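Tubulin-like protein CetZ2 (Haloferax volcanii, PDB 4B45) binds GTP and, as a tubulin-like cytoskeletal protein with GTPase activity, is involved in the control of cell shape in this archaeon. Local coordinates at residues A[136-139]-A[140-144]; A[161-165]-A[166-170]. All coordinates share one frame; numbering follows the deposited sequence.

Contact 1 of 2, residues A[136-139]-A[140-144]. With GSP (5'-guanosine-diphosphate-monothiophosphate), chain C.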
ATOM      1  N   ALA A 136      -7.356  15.330   5.199  1.00 44.69           N
ATOM      2  CA  ALA A 136      -7.222  16.456   6.112  1.00 46.36           C
ATOM      3  C   ALA A 136      -8.556  17.080   6.550  1.00 50.38           C
ATOM      4  O   ALA A 136      -8.616  17.752   7.587  1.00 47.23           O
ATOM      5  CB  ALA A 136      -6.306  17.516   5.499  1.00 46.06           C
ATOM      6  N   ASP A 137      -9.622  16.869   5.778  1.00 47.92           N
ATOM      7  CA  ASP A 137     -10.937  17.395   6.181  1.00 50.40           C
ATOM      8  C   ASP A 137     -11.674  16.498   7.177  1.00 47.73           C
ATOM      9  O   ASP A 137     -12.698  16.896   7.729  1.00 46.17           O
ATOM     10  CB  ASP A 137     -11.851  17.652   4.975  1.00 48.37           C
ATOM     11  CG  ASP A 137     -11.422  18.856   4.160  1.00 60.02           C
ATOM     12  OD1 ASP A 137     -10.802  19.777   4.732  1.00 61.88           O
ATOM     13  OD2 ASP A 137     -11.713  18.886   2.945  1.00 62.82           O
ATOM     14  N   GLU A 138     -11.171  15.284   7.388  1.00 48.52           N
ATOM     15  CA  GLU A 138     -11.844  14.334   8.281  1.00 44.81           C
ATOM     16  C   GLU A 138     -11.795  14.799   9.732  1.00 47.49           C
ATOM     17  O   GLU A 138     -10.921  15.580  10.118  1.00 43.86           O
ATOM     18  CB  GLU A 138     -11.256  12.923   8.138  1.00 47.70           C
ATOM     19  CG  GLU A 138     -11.532  12.279   6.781  1.00 49.04           C
ATOM     20  CD  GLU A 138     -11.107  10.820   6.709  1.00 53.53           C
ATOM     21  OE1 GLU A 138     -11.321  10.085   7.695  1.00 52.78           O
ATOM     22  OE2 GLU A 138     -10.555  10.403   5.665  1.00 54.21           O
ATOM     23  N   GLY A 139     -12.753  14.331  10.533  1.00 53.22           N
ATOM     24  CA  GLY A 139     -12.880  14.782  11.905  1.00 44.07           C
ATOM     25  C   GLY A 139     -11.659  14.561  12.776  1.00 46.21           C
ATOM     26  O   GLY A 139     -10.864  13.638  12.553  1.00 49.38           O
ATOM     27  N   ALA A 140     -11.518  15.419  13.777  1.00 41.03           N
ATOM     28  CA  ALA A 140     -10.450  15.294  14.768  1.00 51.97           C
ATOM     29  C   ALA A 140     -10.296  13.869  15.330  1.00 51.67           C
ATOM     30  O   ALA A 140      -9.182  13.390  15.543  1.00 50.69           O
ATOM     31  CB  ALA A 140     -10.696  16.276  15.897  1.00 53.57           C
ATOM     32  N   LEU A 141     -11.420  13.204  15.576  1.00 49.97           N
ATOM     33  CA  LEU A 141     -11.410  11.861  16.130  1.00 48.55           C
ATOM     34  C   LEU A 141     -10.613  10.914  15.248  1.00 41.44           C
ATOM     35  O   LEU A 141      -9.864  10.072  15.739  1.00 38.50           O
ATOM     36  CB  LEU A 141     -12.842  11.344  16.272  1.00 56.70           C
ATOM     37  CG  LEU A 141     -13.040   9.834  16.384  1.00 64.24           C
ATOM     38  CD1 LEU A 141     -12.761   9.364  17.800  1.00 65.58           C
ATOM     39  CD2 LEU A 141     -14.442   9.456  15.933  1.00 69.86           C
ATOM     40  N   TYR A 142     -10.795  11.061  13.939  1.00 43.20           N
ATOM     41  CA  TYR A 142     -10.130  10.234  12.954  1.00 45.97           C
ATOM     42  C   TYR A 142      -8.652  10.603  12.820  1.00 52.53           C
ATOM     43  O   TYR A 142      -7.801   9.730  12.609  1.00 45.70           O
ATOM     44  CB  TYR A 142     -10.864  10.340  11.612  1.00 46.80           C
ATOM     45  CG  TYR A 142     -12.334  10.023  11.750  1.00 52.52           C
ATOM     46  CD1 TYR A 142     -12.757   8.716  11.963  1.00 57.93           C
ATOM     47  CD2 TYR A 142     -13.298  11.029  11.707  1.00 45.82           C
ATOM     48  CE1 TYR A 142     -14.095   8.412  12.113  1.00 55.54           C
ATOM     49  CE2 TYR A 142     -14.645  10.733  11.842  1.00 41.68           C
ATOM     50  CZ  TYR A 142     -15.033   9.417  12.051  1.00 54.61           C
ATOM     51  OH  TYR A 142     -16.358   9.088  12.196  1.00 56.74           O
ATOM     52  N   GLN A 143      -8.346  11.891  12.960  1.00 54.18           N
ATOM     53  CA  GLN A 143      -6.958  12.338  12.921  1.00 53.48           C
ATOM     54  C   GLN A 143      -6.197  11.760  14.119  1.00 46.36           C
ATOM     55  O   GLN A 143      -5.080  11.260  13.973  1.00 44.09           O
ATOM     56  CB  GLN A 143      -6.876  13.870  12.914  1.00 49.61           C
ATOM     57  CG  GLN A 143      -7.668  14.559  11.800  1.00 48.57           C
ATOM     58  CD  GLN A 143      -7.128  14.286  10.399  1.00 51.41           C
ATOM     59  OE1 GLN A 143      -6.025  13.752  10.227  1.00 48.10           O
ATOM     60  NE2 GLN A 143      -7.918  14.647   9.383  1.00 46.88           N
ATOM     61  N   VAL A 144      -6.820  11.822  15.294  1.00 45.55           N
ATOM     62  CA  VAL A 144      -6.254  11.265  16.527  1.00 50.63           C
ATOM     63  C   VAL A 144      -6.074   9.737  16.469  1.00 52.90           C
ATOM     64  O   VAL A 144      -5.004   9.226  16.792  1.00 48.82           O
ATOM     65  CB  VAL A 144      -7.095  11.669  17.765  1.00 57.78           C
ATOM     66  CG1 VAL A 144      -6.738  10.822  18.995  1.00 54.49           C
ATOM     67  CG2 VAL A 144      -6.909  13.140  18.063  1.00 56.51           C
TER
HETATM   68  PG  GSP C1342     -15.359   2.472  12.546  1.00 65.49           P
HETATM   69  O3B GSP C1342     -14.298   1.304  12.259  1.00 81.37           O
HETATM   70  S1G GSP C1342     -14.703   4.399  12.178  1.00 66.45           S
HETATM   71  O2G GSP C1342     -16.660   2.222  11.729  1.00121.21           O
HETATM   72  O3G GSP C1342     -15.580   2.398  14.004  1.00 56.17           O
HETATM   73  PB  GSP C1342     -13.480   1.045  10.912  1.00 46.49           P
HETATM   74  O1B GSP C1342     -14.057  -0.051  10.051  1.00 43.19           O
HETATM   75  O2B GSP C1342     -12.071   0.626  11.312  1.00 59.46           O
HETATM   76  PA  GSP C1342     -12.974   2.446   8.534  1.00 46.26           P
HETATM   77  O1A GSP C1342     -14.119   2.771   7.612  1.00 49.09           O
HETATM   78  O2A GSP C1342     -12.282   1.219   8.001  1.00 54.10           O
HETATM   79  O3A GSP C1342     -13.421   2.347  10.034  1.00 54.38           O
HETATM   80  O5' GSP C1342     -11.889   3.558   8.496  1.00 55.57           O
HETATM   81  C5' GSP C1342     -12.186   4.903   8.324  1.00 50.00           C
HETATM   82  C4' GSP C1342     -11.155   5.605   7.548  1.00 53.13           C
HETATM   83  O4' GSP C1342     -10.894   4.925   6.357  1.00 46.50           O
HETATM   84  C3' GSP C1342     -11.576   6.963   7.155  1.00 47.18           C
HETATM   85  O3' GSP C1342     -10.425   7.709   7.051  1.00 50.09           O
HETATM   86  C2' GSP C1342     -12.170   6.797   5.832  1.00 51.09           C
HETATM   87  O2' GSP C1342     -12.000   7.960   5.096  1.00 57.03           O
HETATM   88  C1' GSP C1342     -11.358   5.743   5.253  1.00 46.09           C
HETATM   89  N9  GSP C1342     -12.030   4.855   4.326  1.00 45.92           N
HETATM   90  C8  GSP C1342     -13.216   4.264   4.501  1.00 47.15           C
HETATM   91  N7  GSP C1342     -13.474   3.471   3.442  1.00 50.23           N
HETATM   92  C5  GSP C1342     -12.417   3.553   2.579  1.00 42.94           C
HETATM   93  C6  GSP C1342     -12.138   2.934   1.330  1.00 42.60           C
HETATM   94  O6  GSP C1342     -13.027   2.061   0.732  1.00 44.56           O
HETATM   95  N1  GSP C1342     -10.971   3.238   0.711  1.00 40.41           N
HETATM   96  C2  GSP C1342     -10.093   4.095   1.278  1.00 43.18           C
HETATM   97  N2  GSP C1342      -8.846   4.373   0.555  1.00 40.27           N
HETATM   98  N3  GSP C1342     -10.311   4.694   2.459  1.00 45.25           N
HETATM   99  C4  GSP C1342     -11.493   4.434   3.132  1.00 45.77           C
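Q143 reaches back from the first turn of helix 140-156 to the carbonyl of E138, at a helix N-terminus in the nucleotide-binding domain of the tubulin/FtsZ fold. G139 is the N-cap: its O accepts Q143 N at 3.1 Å and takes a weak second bond from Y142 N. The close-packed side belongs to Q143, a buried side chain long enough to double back. Bent at chi2 (-67°), it lays Q143 CG 3.4 Å from G139 O and brings Q143 NE2 to within 3.2 Å of E138 O, from above the carbonyl plane; the same NE2 also bonds the backbone O of G135. Glutamine suits this place because one amide nitrogen can tie two carbonyls of the preceding loop. Y142 packs closely too, the edge of its ring set beside G139 N with Y142 CD2 3.5 Å away. The other side is looser and more exposed: A140 and L141 lie at the surface. E138, extended beyond CG, leads from this turn to the nucleotide, a carboxylate matched to two ribose hydroxyls. E138 OE2 accepts O2' of the thiophosphate analogue at 2.9 Å and the backbone N of G135, while E138 OE1 accepts O3' at 2.6 Å.

Contact 2 of 2, residues A[161-165]-A[166-170]. With GSP (5'-guanosine-diphosphate-monothiophosphate), chain C.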
ATOM      1  N   LEU A 161       3.570   1.118   4.493  1.00 41.82           N
ATOM      2  CA  LEU A 161       3.348   1.776   3.217  1.00 38.52           C
ATOM      3  C   LEU A 161       2.078   2.638   3.328  1.00 41.99           C
ATOM      4  O   LEU A 161       0.979   2.128   3.560  1.00 39.93           O
ATOM      5  CB  LEU A 161       3.222   0.721   2.109  1.00 40.88           C
ATOM      6  CG  LEU A 161       2.790   1.166   0.708  1.00 49.14           C
ATOM      7  CD1 LEU A 161       3.714   2.237   0.170  1.00 46.31           C
ATOM      8  CD2 LEU A 161       2.695  -0.041  -0.262  1.00 39.94           C
ATOM      9  N   LEU A 162       2.225   3.946   3.180  1.00 44.47           N
ATOM     10  CA  LEU A 162       1.108   4.852   3.428  1.00 41.37           C
ATOM     11  C   LEU A 162       0.394   5.296   2.168  1.00 45.90           C
ATOM     12  O   LEU A 162       1.021   5.651   1.169  1.00 50.83           O
ATOM     13  CB  LEU A 162       1.574   6.095   4.185  1.00 44.16           C
ATOM     14  CG  LEU A 162       1.811   6.004   5.693  1.00 47.03           C
ATOM     15  CD1 LEU A 162       2.206   7.386   6.242  1.00 45.52           C
ATOM     16  CD2 LEU A 162       0.566   5.462   6.405  1.00 48.99           C
ATOM     17  N   VAL A 163      -0.930   5.289   2.242  1.00 47.16           N
ATOM     18  CA  VAL A 163      -1.782   5.858   1.217  1.00 44.12           C
ATOM     19  C   VAL A 163      -2.482   7.079   1.785  1.00 45.53           C
ATOM     20  O   VAL A 163      -3.244   6.980   2.753  1.00 48.06           O
ATOM     21  CB  VAL A 163      -2.879   4.858   0.808  1.00 48.87           C
ATOM     22  CG1 VAL A 163      -3.833   5.498  -0.195  1.00 49.98           C
ATOM     23  CG2 VAL A 163      -2.262   3.593   0.261  1.00 54.91           C
ATOM     24  N   ASP A 164      -2.233   8.231   1.181  1.00 46.92           N
ATOM     25  CA  ASP A 164      -2.937   9.454   1.541  1.00 47.55           C
ATOM     26  C   ASP A 164      -4.208   9.610   0.684  1.00 49.17           C
ATOM     27  O   ASP A 164      -4.122   9.827  -0.528  1.00 47.59           O
ATOM     28  CB  ASP A 164      -1.987  10.638   1.347  1.00 50.64           C
ATOM     29  CG  ASP A 164      -2.601  11.969   1.743  1.00 53.60           C
ATOM     30  OD1 ASP A 164      -3.684  11.998   2.377  1.00 53.72           O
ATOM     31  OD2 ASP A 164      -1.976  13.003   1.425  1.00 57.10           O
ATOM     32  N   ASN A 165      -5.382   9.488   1.307  1.00 44.75           N
ATOM     33  CA  ASN A 165      -6.648   9.632   0.589  1.00 40.73           C
ATOM     34  C   ASN A 165      -6.756  10.961  -0.142  1.00 41.07           C
ATOM     35  O   ASN A 165      -7.333  11.047  -1.227  1.00 42.77           O
ATOM     36  CB  ASN A 165      -7.848   9.480   1.544  1.00 42.82           C
ATOM     37  CG  ASN A 165      -8.240   8.025   1.763  1.00 41.81           C
ATOM     38  OD1 ASN A 165      -7.611   7.120   1.205  1.00 38.24           O
ATOM     39  ND2 ASN A 165      -9.285   7.790   2.586  1.00 38.00           N
ATOM     40  N   ASP A 166      -6.217  12.006   0.470  1.00 42.05           N
ATOM     41  CA  ASP A 166      -6.190  13.320  -0.155  1.00 43.99           C
ATOM     42  C   ASP A 166      -5.336  13.349  -1.431  1.00 48.49           C
ATOM     43  O   ASP A 166      -5.473  14.266  -2.233  1.00 50.47           O
ATOM     44  CB  ASP A 166      -5.678  14.375   0.833  1.00 47.68           C
ATOM     45  CG  ASP A 166      -6.761  14.878   1.762  1.00 51.74           C
ATOM     46  OD1 ASP A 166      -7.949  14.584   1.509  1.00 55.47           O
ATOM     47  OD2 ASP A 166      -6.427  15.572   2.746  1.00 57.41           O
ATOM     48  N   ALA A 167      -4.460  12.359  -1.624  1.00 42.40           N
ATOM     49  CA  ALA A 167      -3.605  12.341  -2.817  1.00 46.77           C
ATOM     50  C   ALA A 167      -4.368  11.870  -4.057  1.00 51.73           C
ATOM     51  O   ALA A 167      -3.905  12.028  -5.185  1.00 47.83           O
ATOM     52  CB  ALA A 167      -2.378  11.473  -2.596  1.00 47.38           C
ATOM     53  N   PHE A 168      -5.542  11.287  -3.846  1.00 44.44           N
ATOM     54  CA  PHE A 168      -6.307  10.711  -4.946  1.00 44.03           C
ATOM     55  C   PHE A 168      -7.712  11.288  -4.969  1.00 51.13           C
ATOM     56  O   PHE A 168      -8.611  10.804  -4.272  1.00 53.69           O
ATOM     57  CB  PHE A 168      -6.342   9.197  -4.797  1.00 40.18           C
ATOM     58  CG  PHE A 168      -4.980   8.580  -4.737  1.00 46.71           C
ATOM     59  CD1 PHE A 168      -4.260   8.353  -5.903  1.00 47.78           C
ATOM     60  CD2 PHE A 168      -4.398   8.268  -3.526  1.00 40.36           C
ATOM     61  CE1 PHE A 168      -2.991   7.796  -5.860  1.00 51.24           C
ATOM     62  CE2 PHE A 168      -3.110   7.718  -3.483  1.00 49.09           C
ATOM     63  CZ  PHE A 168      -2.416   7.482  -4.642  1.00 42.21           C
ATOM     64  N   ARG A 169      -7.876  12.343  -5.758  1.00 49.60           N
ATOM     65  CA  ARG A 169      -9.120  13.093  -5.827  1.00 51.25           C
ATOM     66  C   ARG A 169      -9.436  13.421  -7.276  1.00 56.51           C
ATOM     67  O   ARG A 169      -8.543  13.701  -8.070  1.00 58.00           O
ATOM     68  CB  ARG A 169      -8.999  14.404  -5.058  1.00 53.35           C
ATOM     69  CG  ARG A 169      -8.342  14.286  -3.692  1.00 62.91           C
ATOM     70  CD  ARG A 169      -8.622  15.537  -2.897  1.00 61.96           C
ATOM     71  NE  ARG A 169     -10.059  15.730  -2.829  1.00 61.34           N
ATOM     72  CZ  ARG A 169     -10.784  15.519  -1.737  1.00 57.03           C
ATOM     73  NH1 ARG A 169     -10.186  15.153  -0.610  1.00 53.24           N
ATOM     74  NH2 ARG A 169     -12.100  15.701  -1.767  1.00 52.62           N
ATOM     75  N   SER A 170     -10.714  13.391  -7.615  1.00 57.86           N
ATOM     76  CA  SER A 170     -11.152  13.720  -8.959  1.00 58.71           C
ATOM     77  C   SER A 170     -12.368  14.615  -8.813  1.00 57.38           C
ATOM     78  O   SER A 170     -13.289  14.277  -8.078  1.00 50.37           O
ATOM     79  CB  SER A 170     -11.506  12.439  -9.713  1.00 57.59           C
ATOM     80  OG  SER A 170     -11.854  12.711 -11.054  1.00 63.51           O
TER
HETATM   81  PG  GSP C1342     -15.359   2.472  12.546  1.00 65.49           P
HETATM   82  O3B GSP C1342     -14.298   1.304  12.259  1.00 81.37           O
HETATM   83  S1G GSP C1342     -14.703   4.399  12.178  1.00 66.45           S
HETATM   84  O2G GSP C1342     -16.660   2.222  11.729  1.00121.21           O
HETATM   85  O3G GSP C1342     -15.580   2.398  14.004  1.00 56.17           O
HETATM   86  PB  GSP C1342     -13.480   1.045  10.912  1.00 46.49           P
HETATM   87  O1B GSP C1342     -14.057  -0.051  10.051  1.00 43.19           O
HETATM   88  O2B GSP C1342     -12.071   0.626  11.312  1.00 59.46           O
HETATM   89  PA  GSP C1342     -12.974   2.446   8.534  1.00 46.26           P
HETATM   90  O1A GSP C1342     -14.119   2.771   7.612  1.00 49.09           O
HETATM   91  O2A GSP C1342     -12.282   1.219   8.001  1.00 54.10           O
HETATM   92  O3A GSP C1342     -13.421   2.347  10.034  1.00 54.38           O
HETATM   93  O5' GSP C1342     -11.889   3.558   8.496  1.00 55.57           O
HETATM   94  C5' GSP C1342     -12.186   4.903   8.324  1.00 50.00           C
HETATM   95  C4' GSP C1342     -11.155   5.605   7.548  1.00 53.13           C
HETATM   96  O4' GSP C1342     -10.894   4.925   6.357  1.00 46.50           O
HETATM   97  C3' GSP C1342     -11.576   6.963   7.155  1.00 47.18           C
HETATM   98  O3' GSP C1342     -10.425   7.709   7.051  1.00 50.09           O
HETATM   99  C2' GSP C1342     -12.170   6.797   5.832  1.00 51.09           C
HETATM  100  O2' GSP C1342     -12.000   7.960   5.096  1.00 57.03           O
HETATM  101  C1' GSP C1342     -11.358   5.743   5.253  1.00 46.09           C
HETATM  102  N9  GSP C1342     -12.030   4.855   4.326  1.00 45.92           N
HETATM  103  C8  GSP C1342     -13.216   4.264   4.501  1.00 47.15           C
HETATM  104  N7  GSP C1342     -13.474   3.471   3.442  1.00 50.23           N
HETATM  105  C5  GSP C1342     -12.417   3.553   2.579  1.00 42.94           C
HETATM  106  C6  GSP C1342     -12.138   2.934   1.330  1.00 42.60           C
HETATM  107  O6  GSP C1342     -13.027   2.061   0.732  1.00 44.56           O
HETATM  108  N1  GSP C1342     -10.971   3.238   0.711  1.00 40.41           N
HETATM  109  C2  GSP C1342     -10.093   4.095   1.278  1.00 43.18           C
HETATM  110  N2  GSP C1342      -8.846   4.373   0.555  1.00 40.27           N
HETATM  111  N3  GSP C1342     -10.311   4.694   2.459  1.00 45.25           N
HETATM  112  C4  GSP C1342     -11.493   4.434   3.132  1.00 45.77           C
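D164 and D166 meet where strand 159-164 ends and the chain turns through a short 3-10 segment beside the guanine, in the nucleotide-binding half of the fold. The side chain of D164 folds along this turn: D164 CB packs 4.0 Å from A167 CB, CG lies near the backbone N atoms of D166 and A167, D164 OD1 accepts D166 N at 3.2 Å from above the carboxylate plane, and OD2 approaches D166 CB. With CG anti to the backbone N (chi1 -178°), the carboxylate swings forward to the turn, where OD1 also forms a salt bridge with R324. Were D164 an alanine, R324 would probably lose this carboxylate and D166 N its side-chain acceptor. The backbone closes the turn through A167 N to D164 O, 2.8 Å, and F168 N to N165 O, while the side chains of F168 and V163 cross at about a right angle, F168 CE2 4.0 Å from V163 CG1. R169 NH1 forms a salt bridge with D166 OD1, its hydrogen bond weak; D166 OD2 accepts A136 N. N165 suits the guanine edge because its amide both gives and takes: N165 OD1 accepts nucleotide N2 at 3.1 Å and ND2 donates to N3. The N2 bond is consistent with selection for guanine, since adenine lacks the 2-amino group.

Contacts 1 and 2 come in series along the chain, their centres about 15 Å apart on the same side of the chain's centre. Helix 140-156 begins in contact 1 and is followed by strand 159-164, which carries contact 2; that strand lies parallel and next to strand 127-133, whose following loop supplies 136-139. The two therefore belong to successive strand ends of one Rossmann-like GTPase domain. They also touch: A136 N and D166 OD2 are 2.6 Å apart, a probable hydrogen bond joining the two loops. Both face the same nucleotide, so two neighbouring strand ends each contribute to one site, which other residues, among them G66, A11 and N183, complete.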